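Local coordinates for dihydrodipicolinate synthase family protein (Sinorhizobium meliloti, PDB 4DNH) that is of unknown function but folds as a closed eight-stranded beta/alpha barrel and may be an enzyme related to dihydrodipicolinate synthase, at residues K31-V36 with L74-A79; M252-D257 with E262-D267; F258-L263 with A274-F279; I278-A283 with T325-L330; V309-H314 with D363-L368. All blocks are in the same frame, centred on the assembly; numbering follows the deposited sequence.

Interaction 1: K31-V36 with L74-A79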
# COMPACT_ATOMS: atom_id res chain seq x y z
N LYS A 31 -14.86 -14.33 -1.15
CA LYS A 31 -15.38 -15.42 -0.32
C LYS A 31 -14.56 -16.72 -0.41
O LYS A 31 -14.64 -17.56 0.48
CB LYS A 31 -16.86 -15.67 -0.61
CG LYS A 31 -17.78 -14.74 0.17
CD LYS A 31 -19.03 -14.38 -0.62
CE LYS A 31 -20.12 -15.44 -0.49
NZ LYS A 31 -21.40 -14.96 -1.09
N ALA A 32 -13.77 -16.87 -1.47
CA ALA A 32 -12.87 -18.02 -1.59
C ALA A 32 -11.68 -17.92 -0.62
O ALA A 32 -10.98 -18.91 -0.40
CB ALA A 32 -12.38 -18.17 -3.03
N PHE A 33 -11.47 -16.73 -0.05
CA PHE A 33 -10.37 -16.49 0.90
C PHE A 33 -10.81 -16.70 2.34
O PHE A 33 -11.99 -16.56 2.68
CB PHE A 33 -9.79 -15.07 0.78
CG PHE A 33 -9.46 -14.64 -0.63
CD1 PHE A 33 -9.17 -15.57 -1.62
CD2 PHE A 33 -9.41 -13.29 -0.94
CE1 PHE A 33 -8.87 -15.17 -2.91
CE2 PHE A 33 -9.10 -12.88 -2.22
CZ PHE A 33 -8.82 -13.82 -3.21
N SER A 34 -9.84 -17.01 3.20
CA SER A 34 -10.04 -17.07 4.63
C SER A 34 -9.36 -15.89 5.30
O SER A 34 -9.06 -15.94 6.49
CB SER A 34 -9.49 -18.38 5.19
OG SER A 34 -8.10 -18.53 4.93
N ARG A 35 -9.09 -14.84 4.51
CA ARG A 35 -8.51 -13.60 5.01
C ARG A 35 -9.21 -12.42 4.37
O ARG A 35 -9.77 -12.55 3.29
CB ARG A 35 -7.02 -13.53 4.64
CG ARG A 35 -6.14 -14.61 5.25
CD ARG A 35 -5.87 -14.37 6.71
NE ARG A 35 -5.05 -15.43 7.29
CZ ARG A 35 -5.53 -16.55 7.82
NH1 ARG A 35 -6.84 -16.76 7.87
NH2 ARG A 35 -4.70 -17.46 8.31
N VAL A 36 -9.15 -11.26 5.04
CA VAL A 36 -9.52 -9.96 4.45
C VAL A 36 -8.27 -9.22 3.93
O VAL A 36 -7.45 -8.72 4.71
CB VAL A 36 -10.27 -9.07 5.45
CG1 VAL A 36 -10.66 -7.74 4.81
CG2 VAL A 36 -11.52 -9.78 5.96
N LEU A 74 -9.70 -9.86 -9.12
CA LEU A 74 -8.92 -10.89 -8.45
C LEU A 74 -9.41 -11.15 -7.02
O LEU A 74 -8.84 -11.99 -6.31
CB LEU A 74 -7.44 -10.52 -8.46
CG LEU A 74 -6.73 -10.49 -9.82
CD1 LEU A 74 -5.41 -9.75 -9.71
CD2 LEU A 74 -6.50 -11.87 -10.42
N GLY A 75 -10.44 -10.42 -6.61
CA GLY A 75 -11.03 -10.61 -5.29
C GLY A 75 -10.41 -9.77 -4.19
O GLY A 75 -10.88 -9.81 -3.06
N LEU A 76 -9.35 -9.02 -4.52
CA LEU A 76 -8.65 -8.19 -3.54
C LEU A 76 -9.43 -6.93 -3.28
O LEU A 76 -10.09 -6.41 -4.19
CB LEU A 76 -7.24 -7.83 -4.04
CG LEU A 76 -6.35 -9.03 -4.36
CD1 LEU A 76 -5.09 -8.61 -5.09
CD2 LEU A 76 -5.98 -9.78 -3.10
N GLY A 77 -9.41 -6.44 -2.05
CA GLY A 77 -10.01 -5.13 -1.78
C GLY A 77 -9.08 -4.01 -2.21
O GLY A 77 -7.89 -4.23 -2.46
N VAL A 78 -9.61 -2.80 -2.28
CA VAL A 78 -8.82 -1.65 -2.66
C VAL A 78 -8.73 -0.66 -1.48
O VAL A 78 -9.76 -0.26 -0.91
CB VAL A 78 -9.41 -0.97 -3.93
CG1 VAL A 78 -8.88 0.45 -4.10
CG2 VAL A 78 -9.12 -1.80 -5.18
N ALA A 79 -7.51 -0.27 -1.13
CA ALA A 79 -7.25 0.77 -0.14
C ALA A 79 -6.86 2.04 -0.89
O ALA A 79 -5.75 2.10 -1.44
CB ALA A 79 -6.11 0.36 0.79
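The Schellman turn that ends helix 61-73 and leads into barrel strand 77-80 receives the ring of Phe33, which comes from the loop just ahead of strand 37-40. A positive phi at Gly75 (89°), the first residue to leave helical angles, and two bonds back into the last helical turn together define the motif. From the 31-36 side Phe33 alone makes the contact. Its CZ lies 3.6 Å from Leu74 O, which meets the ring at its edge, near the ring plane. The neighbouring corner, CE2, comes obliquely to 3.6 Å from Gly75 O, and a looser apolar contact joins Phe33 CE2 to Leu76 CD2 at 4.5 Å. The ring reaches the turn because CG stands opposite its own carbonyl carbon (chi1 -49°). A CB modelled on Gly75 would sit only 3.2 Å from Phe33 CZ and would also press on the carbonyl oxygen before it, two separate reasons for glycine here. Leu74 O accepts a hydrogen bond from the hydroxyl of Ser287, and Leu290 of helix 283-294 touches both Phe33 and Leu76. Arg35 NH1 bonds back to Ser34 O at 2.7 Å, bent and from above the carbonyl plane, and its NE reaches Ile264 O. Because both segments lead into the N-terminal ends of adjacent parallel strands, the contact sits at a helix-to-strand turn in the first beta-alpha-beta unit of a TIM barrel.

Interaction 2: M252-D257 with E262-D267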
# COMPACT_ATOMS: atom_id res chain seq x y z
N MSE A 252 -6.11 -7.30 12.71
CA MSE A 252 -4.73 -6.86 12.45
C MSE A 252 -4.50 -6.93 10.97
O MSE A 252 -4.46 -8.02 10.38
CB MSE A 252 -3.73 -7.74 13.20
CG MSE A 252 -2.26 -7.51 12.85
SE MSE A 252 -1.62 -5.67 13.23
CE MSE A 252 -1.30 -5.82 15.17
N TYR A 253 -4.36 -5.77 10.34
CA TYR A 253 -4.03 -5.76 8.92
C TYR A 253 -2.53 -5.58 8.80
O TYR A 253 -1.98 -4.56 9.25
CB TYR A 253 -4.77 -4.64 8.18
CG TYR A 253 -6.28 -4.86 8.02
CD1 TYR A 253 -6.78 -5.69 7.02
CD2 TYR A 253 -7.20 -4.20 8.85
CE1 TYR A 253 -8.14 -5.88 6.86
CE2 TYR A 253 -8.56 -4.38 8.70
CZ TYR A 253 -9.03 -5.23 7.70
OH TYR A 253 -10.38 -5.43 7.55
N THR A 254 -1.85 -6.56 8.20
CA THR A 254 -0.41 -6.43 8.02
C THR A 254 -0.04 -5.38 6.96
O THR A 254 -0.69 -5.25 5.93
CB THR A 254 0.31 -7.79 7.81
OG1 THR A 254 1.71 -7.58 8.05
CG2 THR A 254 0.13 -8.35 6.40
N GLY A 255 0.98 -4.59 7.27
CA GLY A 255 1.43 -3.53 6.40
C GLY A 255 2.87 -3.82 6.12
O GLY A 255 3.57 -3.06 5.47
N ASP A 256 3.30 -4.98 6.63
CA ASP A 256 4.67 -5.43 6.56
C ASP A 256 4.93 -6.12 5.23
O ASP A 256 4.69 -7.33 5.09
CB ASP A 256 4.94 -6.37 7.74
CG ASP A 256 6.41 -6.63 7.98
OD1 ASP A 256 7.15 -6.80 7.00
OD2 ASP A 256 6.81 -6.69 9.17
N ASP A 257 5.44 -5.36 4.26
CA ASP A 257 5.78 -5.91 2.94
C ASP A 257 7.07 -6.76 2.93
O ASP A 257 7.44 -7.30 1.88
CB ASP A 257 5.88 -4.79 1.90
CG ASP A 257 4.59 -3.95 1.80
OD1 ASP A 257 3.65 -4.38 1.09
OD2 ASP A 257 4.54 -2.85 2.40
N GLU A 262 4.56 -14.94 6.16
CA GLU A 262 4.65 -15.48 7.52
C GLU A 262 3.51 -14.99 8.41
O GLU A 262 2.92 -15.78 9.16
CB GLU A 262 6.00 -15.13 8.17
CG GLU A 262 6.18 -15.74 9.56
CD GLU A 262 7.37 -15.19 10.34
OE1 GLU A 262 8.37 -14.77 9.71
OE2 GLU A 262 7.32 -15.18 11.60
N LEU A 263 3.22 -13.70 8.32
CA LEU A 263 2.21 -13.08 9.17
C LEU A 263 0.77 -13.43 8.78
O LEU A 263 -0.05 -13.70 9.66
CB LEU A 263 2.40 -11.56 9.21
CG LEU A 263 3.76 -11.05 9.71
CD1 LEU A 263 3.98 -9.61 9.29
CD2 LEU A 263 3.86 -11.20 11.21
N ILE A 264 0.48 -13.43 7.47
CA ILE A 264 -0.85 -13.79 6.96
C ILE A 264 -1.22 -15.24 7.33
O ILE A 264 -2.31 -15.49 7.84
CB ILE A 264 -0.99 -13.49 5.46
CG1 ILE A 264 -0.86 -11.97 5.22
CG2 ILE A 264 -2.35 -13.93 4.92
CD1 ILE A 264 -0.70 -11.55 3.77
N ALA A 265 -0.30 -16.18 7.10
CA ALA A 265 -0.47 -17.58 7.52
C ALA A 265 -0.62 -17.69 9.05
O ALA A 265 -1.39 -18.51 9.54
CB ALA A 265 0.68 -18.45 7.03
N GLY A 266 0.11 -16.86 9.78
CA GLY A 266 -0.00 -16.81 11.24
C GLY A 266 0.72 -17.91 12.00
O GLY A 266 1.37 -18.78 11.43
N ASP A 267 0.59 -17.86 13.32
CA ASP A 267 1.17 -18.85 14.20
C ASP A 267 0.10 -19.64 14.94
O ASP A 267 -1.08 -19.58 14.59
CB ASP A 267 2.17 -18.21 15.18
CG ASP A 267 1.75 -16.81 15.65
OD1 ASP A 267 0.56 -16.59 15.96
OD2 ASP A 267 2.65 -15.94 15.73
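Thr254 OG1 is gripped by two hydrogen bonds, one with Glu239 OE1 and a weak one from the amide of Asp256 (Asp256 N to Thr254 OG1, 3.4 Å, 158° at the hydrogen). Leu263 CD1, from the facing helix, lies 3.3 Å from Thr254 OG1 as a van der Waals neighbour. OG1 stands opposite the backbone nitrogen (chi1 -162°), which leaves CG2 between that nitrogen and the carbonyl carbon, where Thr254 CG2 meets Ile264 CG1 at 3.9 Å. Leu263 CD1 rests against two residues of the 252-257 segment, since it also lies 3.7 Å from Asp256 CB. In all three pairs the side chains cross at about a right angle. The backbones remain 7.2 Å apart at their closest CA pair, Thr254 CA and Leu263 CA. Asp256 OD1 accepts from the amide of Phe258; its CB comes nearest the leucine, with CG and OD2 a little farther off. These elements are the strand and the helix of one beta-alpha-beta unit, strand 251-254, helix 260-265 and strand 273-276. Gly255 O and Asp257 OD2 bind a glycerol, probably from crystallisation, at the C-terminal end of the strand, where TIM barrels usually keep their active site. With no hydrogen bond crossing, the segments meet through van der Waals contacts alone, and the polar needs of the buried hydroxyl are met by Glu239 and, weakly, by the Asp256 amide of its own segment.

Interaction 3: F258-L263 with A274-F279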
# COMPACT_ATOMS: atom_id res chain seq x y z
N PHE A 258 7.74 -6.89 4.07
CA PHE A 258 8.91 -7.77 4.19
C PHE A 258 8.55 -9.16 4.67
O PHE A 258 9.25 -10.13 4.38
CB PHE A 258 9.93 -7.17 5.16
CG PHE A 258 10.99 -6.35 4.50
CD1 PHE A 258 10.69 -5.12 3.94
CD2 PHE A 258 12.31 -6.80 4.47
CE1 PHE A 258 11.67 -4.35 3.33
CE2 PHE A 258 13.30 -6.04 3.87
CZ PHE A 258 12.98 -4.82 3.30
N ASN A 259 7.43 -9.26 5.39
CA ASN A 259 7.07 -10.43 6.19
C ASN A 259 5.64 -10.95 6.07
O ASN A 259 5.23 -11.82 6.84
CB ASN A 259 7.37 -10.12 7.63
CG ASN A 259 8.84 -9.94 7.87
OD1 ASN A 259 9.62 -10.83 7.56
ND2 ASN A 259 9.23 -8.77 8.36
N TYR A 260 4.90 -10.42 5.09
CA TYR A 260 3.49 -10.74 4.86
C TYR A 260 3.12 -12.23 4.79
O TYR A 260 2.10 -12.64 5.37
CB TYR A 260 2.99 -10.00 3.61
CG TYR A 260 3.77 -10.27 2.34
CD1 TYR A 260 4.96 -9.59 2.06
CD2 TYR A 260 3.31 -11.20 1.40
CE1 TYR A 260 5.67 -9.83 0.89
CE2 TYR A 260 4.02 -11.46 0.23
CZ TYR A 260 5.20 -10.78 -0.03
OH TYR A 260 5.90 -11.04 -1.20
N ALA A 261 3.90 -13.04 4.10
CA ALA A 261 3.58 -14.47 3.98
C ALA A 261 3.51 -15.14 5.35
O ALA A 261 2.51 -15.80 5.66
CB ALA A 261 4.57 -15.18 3.06
N GLU A 262 4.56 -14.94 6.16
CA GLU A 262 4.65 -15.48 7.52
C GLU A 262 3.51 -14.99 8.41
O GLU A 262 2.92 -15.78 9.16
CB GLU A 262 6.00 -15.13 8.17
CG GLU A 262 6.18 -15.74 9.56
CD GLU A 262 7.37 -15.19 10.34
OE1 GLU A 262 8.37 -14.77 9.71
OE2 GLU A 262 7.32 -15.18 11.60
N LEU A 263 3.22 -13.70 8.32
CA LEU A 263 2.21 -13.08 9.17
C LEU A 263 0.77 -13.43 8.78
O LEU A 263 -0.05 -13.70 9.66
CB LEU A 263 2.40 -11.56 9.21
CG LEU A 263 3.76 -11.05 9.71
CD1 LEU A 263 3.98 -9.61 9.29
CD2 LEU A 263 3.86 -11.20 11.21
N ALA A 274 -4.61 -8.42 5.74
CA ALA A 274 -3.66 -7.77 4.84
C ALA A 274 -4.14 -6.47 4.23
O ALA A 274 -5.26 -6.37 3.76
CB ALA A 274 -3.24 -8.73 3.74
N LEU A 275 -3.27 -5.48 4.25
CA LEU A 275 -3.48 -4.21 3.58
C LEU A 275 -2.08 -3.77 3.16
O LEU A 275 -1.34 -3.11 3.90
CB LEU A 275 -4.15 -3.22 4.53
CG LEU A 275 -4.84 -1.99 3.94
CD1 LEU A 275 -5.57 -1.29 5.08
CD2 LEU A 275 -3.84 -1.05 3.27
N LEU A 276 -1.73 -4.17 1.94
CA LEU A 276 -0.35 -4.17 1.49
C LEU A 276 -0.17 -3.48 0.14
O LEU A 276 -0.93 -3.73 -0.80
CB LEU A 276 0.15 -5.61 1.36
CG LEU A 276 0.40 -6.39 2.65
CD1 LEU A 276 0.41 -7.88 2.36
CD2 LEU A 276 1.71 -5.95 3.28
N GLY A 277 0.86 -2.64 0.05
CA GLY A 277 1.30 -2.11 -1.24
C GLY A 277 1.88 -3.20 -2.14
O GLY A 277 1.79 -3.10 -3.35
N ILE A 278 2.46 -4.25 -1.55
CA ILE A 278 3.00 -5.34 -2.37
C ILE A 278 1.88 -6.12 -3.10
O ILE A 278 2.09 -6.63 -4.20
CB ILE A 278 3.99 -6.28 -1.60
CG1 ILE A 278 4.60 -7.35 -2.51
CG2 ILE A 278 3.31 -6.96 -0.41
CD1 ILE A 278 5.54 -6.82 -3.57
N PHE A 279 0.70 -6.19 -2.50
CA PHE A 279 -0.42 -6.90 -3.12
C PHE A 279 -0.90 -6.25 -4.41
O PHE A 279 -1.51 -6.89 -5.25
CB PHE A 279 -1.55 -7.08 -2.12
CG PHE A 279 -1.38 -8.30 -1.26
CD1 PHE A 279 -0.19 -9.03 -1.29
CD2 PHE A 279 -2.39 -8.71 -0.41
CE1 PHE A 279 -0.03 -10.14 -0.51
CE2 PHE A 279 -2.24 -9.83 0.37
CZ PHE A 279 -1.05 -10.55 0.32
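The first turn of helix 260-265, carrying Tyr260, lies beside strand 273-276 and the opening of helix 278-281, which carry Leu276, Ile278 and Phe279; the nearest CA pair, Tyr260 CA and Ala274 CA, is 7.7 Å apart. Tyr260 alone makes the contact from its side. Its CG sits between the backbone nitrogen and the carbonyl carbon (chi1 56°), which turns the ring toward Leu276, Ile278 and Phe279. Ile278 CG2 then lies over one ring face, 4.1 Å from the centroid and 17° off the normal, a CH-pi contact. At the base of the side chain, Leu276 CD1 meets Tyr260 CB at 3.6 Å while the same methyl lies over the centre of the Phe279 ring. Phe279 CE1 closes in obliquely on Tyr260 CD2 at 4.0 Å. An alanine here would remove the ring and hydroxyl, and would probably leave Ile278 CG2 without its aromatic face and Thr308 OG1 without the tyrosine hydroxyl it bonds to. Around the contact, Val309 and Ser312 of helix 308-315 also touch Tyr260, so the ring lies among the last beta-alpha-beta unit of the barrel, the short helix after strand 273-276 and the helices that follow.

Interaction 4: I278-A283 with T325-L330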
# COMPACT_ATOMS: atom_id res chain seq x y z
N ILE A 278 2.46 -4.25 -1.55
CA ILE A 278 3.00 -5.34 -2.37
C ILE A 278 1.88 -6.12 -3.10
O ILE A 278 2.09 -6.63 -4.20
CB ILE A 278 3.99 -6.28 -1.60
CG1 ILE A 278 4.60 -7.35 -2.51
CG2 ILE A 278 3.31 -6.96 -0.41
CD1 ILE A 278 5.54 -6.82 -3.57
N PHE A 279 0.70 -6.19 -2.50
CA PHE A 279 -0.42 -6.90 -3.12
C PHE A 279 -0.90 -6.25 -4.41
O PHE A 279 -1.51 -6.89 -5.25
CB PHE A 279 -1.55 -7.08 -2.12
CG PHE A 279 -1.38 -8.30 -1.26
CD1 PHE A 279 -0.19 -9.03 -1.29
CD2 PHE A 279 -2.39 -8.71 -0.41
CE1 PHE A 279 -0.03 -10.14 -0.51
CE2 PHE A 279 -2.24 -9.83 0.37
CZ PHE A 279 -1.05 -10.55 0.32
N ASP A 280 -0.61 -4.96 -4.54
CA ASP A 280 -0.79 -4.26 -5.78
C ASP A 280 0.13 -4.89 -6.85
O ASP A 280 -0.35 -5.43 -7.86
CB ASP A 280 -0.51 -2.76 -5.55
CG ASP A 280 -0.32 -1.97 -6.84
OD1 ASP A 280 0.18 -2.53 -7.85
OD2 ASP A 280 -0.66 -0.77 -6.83
N ALA A 281 1.45 -4.86 -6.61
CA ALA A 281 2.45 -5.35 -7.56
C ALA A 281 2.39 -6.86 -7.89
O ALA A 281 2.76 -7.27 -9.00
CB ALA A 281 3.85 -4.97 -7.10
N ILE A 282 1.93 -7.68 -6.94
CA ILE A 282 1.81 -9.12 -7.19
C ILE A 282 0.36 -9.63 -7.11
O ILE A 282 0.10 -10.82 -6.83
CB ILE A 282 2.71 -9.94 -6.23
CG1 ILE A 282 2.21 -9.83 -4.79
CG2 ILE A 282 4.18 -9.52 -6.36
CD1 ILE A 282 3.01 -10.64 -3.79
N ALA A 283 -0.58 -8.72 -7.38
CA ALA A 283 -2.02 -9.00 -7.31
C ALA A 283 -2.42 -10.43 -7.71
O ALA A 283 -3.05 -11.12 -6.90
CB ALA A 283 -2.83 -7.96 -8.08
N THR A 325 8.08 3.31 -6.77
CA THR A 325 8.74 3.21 -8.03
C THR A 325 8.81 1.77 -8.56
O THR A 325 8.50 1.53 -9.73
CB THR A 325 10.12 3.86 -7.94
OG1 THR A 325 9.94 5.18 -7.42
CG2 THR A 325 10.81 3.91 -9.31
N GLY A 326 9.18 0.82 -7.70
CA GLY A 326 9.22 -0.59 -8.08
C GLY A 326 7.83 -1.13 -8.38
O GLY A 326 7.64 -2.01 -9.24
N VAL A 327 6.83 -0.61 -7.68
CA VAL A 327 5.46 -1.07 -7.88
C VAL A 327 4.95 -0.67 -9.28
O VAL A 327 4.48 -1.51 -10.06
CB VAL A 327 4.56 -0.55 -6.75
CG1 VAL A 327 3.09 -0.66 -7.11
CG2 VAL A 327 4.86 -1.32 -5.46
N VAL A 328 5.08 0.62 -9.60
CA VAL A 328 4.67 1.14 -10.88
C VAL A 328 5.55 0.58 -12.01
O VAL A 328 5.06 0.28 -13.10
CB VAL A 328 4.70 2.67 -10.86
CG1 VAL A 328 4.34 3.23 -12.23
CG2 VAL A 328 3.78 3.20 -9.77
N PHE A 329 6.84 0.40 -11.76
CA PHE A 329 7.67 -0.25 -12.78
C PHE A 329 7.14 -1.65 -13.10
O PHE A 329 7.13 -2.07 -14.25
CB PHE A 329 9.13 -0.33 -12.36
CG PHE A 329 10.04 -0.84 -13.45
CD1 PHE A 329 10.28 -0.08 -14.59
CD2 PHE A 329 10.66 -2.07 -13.34
CE1 PHE A 329 11.12 -0.52 -15.59
CE2 PHE A 329 11.51 -2.52 -14.33
CZ PHE A 329 11.74 -1.75 -15.46
N LEU A 330 6.71 -2.37 -12.07
CA LEU A 330 6.19 -3.69 -12.31
C LEU A 330 4.84 -3.62 -13.06
O LEU A 330 4.63 -4.38 -14.00
CB LEU A 330 6.13 -4.50 -11.01
CG LEU A 330 5.95 -6.01 -11.26
CD1 LEU A 330 6.89 -6.55 -12.34
CD2 LEU A 330 6.00 -6.84 -9.98
O HOH W 1 2.18 -2.90 -10.13
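Val327 makes the first touch along helix 323-333, and it uses both methyls. CG1, opposite the backbone nitrogen (chi1 164°), lies against the carboxylate of Asp280, with Val327 CG1 and Asp280 OD1 3.5 Å apart. CG2 faces the methyl of Ala281, Val327 CG2 to Ala281 CB being 4.1 Å. The backbones come close at this point: Ala281 CA and Val327 CA are 5.2 Å apart, an approach consistent with the small alanine side chain pointing at the partner helix. The carbonyl of Val327 adds a polar link through a water, which donates to Val327 O at 2.7 Å and to Asp280 OD1 at 3.1 Å, so that both its hydrogens are spent between the two helices. The other carboxylate oxygen, Asp280 OD2, bonds to His42 ND1, just past strand 37-40. Helix 278-281 is the short helix between the eighth strand of the barrel and helix 283-294, an element found in many TIM barrels, and helix 323-333 belongs to the helical C-terminal part that follows the barrel, much as helices extend the chain of dihydrodipicolinate synthases. One turn after Val327 comes Leu330, whose CD2 covers the end of the short helix: Leu330 CD2 is 3.4 Å from Ala281 O and lies 4.1 Å from Ala281 CB. Ala362 of helix 352-364 touches Leu330 as well.

Interaction 5: V309-H314 with D363-L368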
# COMPACT_ATOMS: atom_id res chain seq x y z
N VAL A 309 8.45 -12.99 -2.01
CA VAL A 309 9.04 -12.34 -0.85
C VAL A 309 10.40 -11.67 -1.15
O VAL A 309 10.61 -10.52 -0.77
CB VAL A 309 9.10 -13.30 0.37
CG1 VAL A 309 9.94 -12.72 1.50
CG2 VAL A 309 7.68 -13.63 0.85
N PRO A 310 11.30 -12.38 -1.86
CA PRO A 310 12.55 -11.69 -2.18
C PRO A 310 12.31 -10.46 -3.06
O PRO A 310 12.93 -9.43 -2.83
CB PRO A 310 13.37 -12.76 -2.93
CG PRO A 310 12.85 -14.04 -2.43
CD PRO A 310 11.38 -13.82 -2.19
N LEU A 311 11.42 -10.58 -4.04
CA LEU A 311 11.05 -9.48 -4.91
C LEU A 311 10.53 -8.31 -4.09
O LEU A 311 10.96 -7.17 -4.27
CB LEU A 311 9.98 -9.94 -5.91
CG LEU A 311 9.17 -8.84 -6.61
CD1 LEU A 311 10.02 -8.05 -7.61
CD2 LEU A 311 7.94 -9.45 -7.28
N SER A 312 9.62 -8.60 -3.17
CA SER A 312 9.12 -7.58 -2.28
C SER A 312 10.21 -6.87 -1.44
O SER A 312 10.24 -5.64 -1.36
CB SER A 312 8.07 -8.18 -1.35
OG SER A 312 7.30 -7.13 -0.82
N ARG A 313 11.07 -7.63 -0.78
CA ARG A 313 12.13 -7.04 0.01
C ARG A 313 13.02 -6.14 -0.83
O ARG A 313 13.52 -5.13 -0.35
CB ARG A 313 12.94 -8.14 0.68
CG ARG A 313 12.11 -8.86 1.72
CD ARG A 313 12.75 -10.13 2.24
NE ARG A 313 11.94 -10.60 3.36
CZ ARG A 313 12.22 -11.66 4.11
NH1 ARG A 313 13.30 -12.40 3.87
NH2 ARG A 313 11.40 -11.98 5.09
N HIS A 314 13.18 -6.50 -2.10
CA HIS A 314 13.95 -5.70 -3.03
C HIS A 314 13.24 -4.40 -3.37
O HIS A 314 13.84 -3.32 -3.33
CB HIS A 314 14.29 -6.50 -4.28
CG HIS A 314 15.01 -5.69 -5.34
ND1 HIS A 314 16.33 -5.43 -5.29
CD2 HIS A 314 14.52 -5.07 -6.50
CE1 HIS A 314 16.69 -4.69 -6.36
NE2 HIS A 314 15.58 -4.47 -7.10
N ASP A 363 10.60 -12.14 -12.51
CA ASP A 363 10.61 -13.35 -13.35
C ASP A 363 10.53 -14.62 -12.50
O ASP A 363 9.70 -15.49 -12.75
CB ASP A 363 11.85 -13.40 -14.24
CG ASP A 363 12.13 -14.81 -14.78
OD1 ASP A 363 11.20 -15.49 -15.26
OD2 ASP A 363 13.30 -15.24 -14.72
N LYS A 364 11.40 -14.72 -11.50
CA LYS A 364 11.50 -15.93 -10.70
C LYS A 364 10.38 -16.08 -9.68
O LYS A 364 10.29 -17.08 -8.99
CB LYS A 364 12.88 -15.99 -10.03
CG LYS A 364 13.99 -16.30 -11.03
CD LYS A 364 15.37 -16.33 -10.38
CE LYS A 364 15.85 -14.95 -9.97
NZ LYS A 364 17.05 -15.04 -9.09
N ALA A 365 9.52 -15.07 -9.57
CA ALA A 365 8.42 -15.09 -8.62
C ALA A 365 7.11 -15.34 -9.36
O ALA A 365 6.05 -15.36 -8.73
CB ALA A 365 8.35 -13.79 -7.86
N GLY A 366 7.19 -15.53 -10.68
CA GLY A 366 6.03 -15.75 -11.53
C GLY A 366 5.13 -14.53 -11.60
O GLY A 366 3.94 -14.65 -11.91
N ALA A 367 5.71 -13.36 -11.29
CA ALA A 367 5.00 -12.07 -11.25
C ALA A 367 5.02 -11.28 -12.56
O ALA A 367 4.47 -10.18 -12.62
CB ALA A 367 5.52 -11.20 -10.10
N LEU A 368 5.64 -11.83 -13.60
CA LEU A 368 5.52 -11.25 -14.95
C LEU A 368 4.38 -11.95 -15.70
O LEU A 368 4.57 -13.05 -16.24
CB LEU A 368 6.83 -11.40 -15.73
CG LEU A 368 8.09 -10.78 -15.12
CD1 LEU A 368 9.28 -11.12 -16.00
CD2 LEU A 368 7.95 -9.26 -14.97
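Leu311 meets the 363-368 segment through one methyl, CD2, which lies 4.1 Å from Ala367 CB and 4.4 Å from Ala365 CB. These two distances are the whole direct contact, purely apolar and with no hydrogen bond between the segments. The leucine is extended: CG stands opposite the backbone nitrogen (chi1 162°) and CD2 opposite CA, which carries that methyl to the far end of the side chain and into the angle between the two alanines. The nearest CA pair, Leu311 CA and Ala365 CA, is 7.2 Å apart. Both alanine CB atoms point toward the leucine, on either side in sequence of Gly366, whose phi is 66°. That positive phi and two bonds back into the last turn, Gly366 N to Asp363 O at 3.3 Å being one of them, define a Schellman motif closing helix 352-364. The contact therefore sets the side of one helix against the C-terminal cap of another, both in the helical region that follows the last barrel strand. On the leucine side, the helix is regular, with Arg313 N bonded to Val309 O at 2.9 Å and His314 N to Pro310 O at 3.0 Å. Further out, Ile282 and Leu361 also touch Leu311, and Ser312 OG bonds to Asp257 O, while the ring of His314 stacks on that of His354. The capped end is fixed from the N-terminal part of the chain: the Asp363 carboxylate accepts from the amides of Thr19 and Gly20 and hydrogen-bonds to the hydroxyl of Tyr16, and Gly366 pairs through its backbone with Val23.

From the N terminus, interaction 1 closes the loop over the first strand and its helix, at the entry to the second strand, and is complete before the others open. Interactions 2 and 3 follow within the last beta-alpha-beta unit, interaction 3 opening on the stretch where interaction 2 closes; their centres are 6 Å apart. Interaction 3 hands on to interaction 4 through Ile278 and Phe279. Interactions 4 and 5 cross, 309-314 lying between 278-283 and 325-330 and 363-368 beyond them; together they tie the C-terminal helices to one another and to the short helix after the last strand. The barrel also closes on itself, because Val36 O of interaction 1 accepts from Ala274 N of interaction 3.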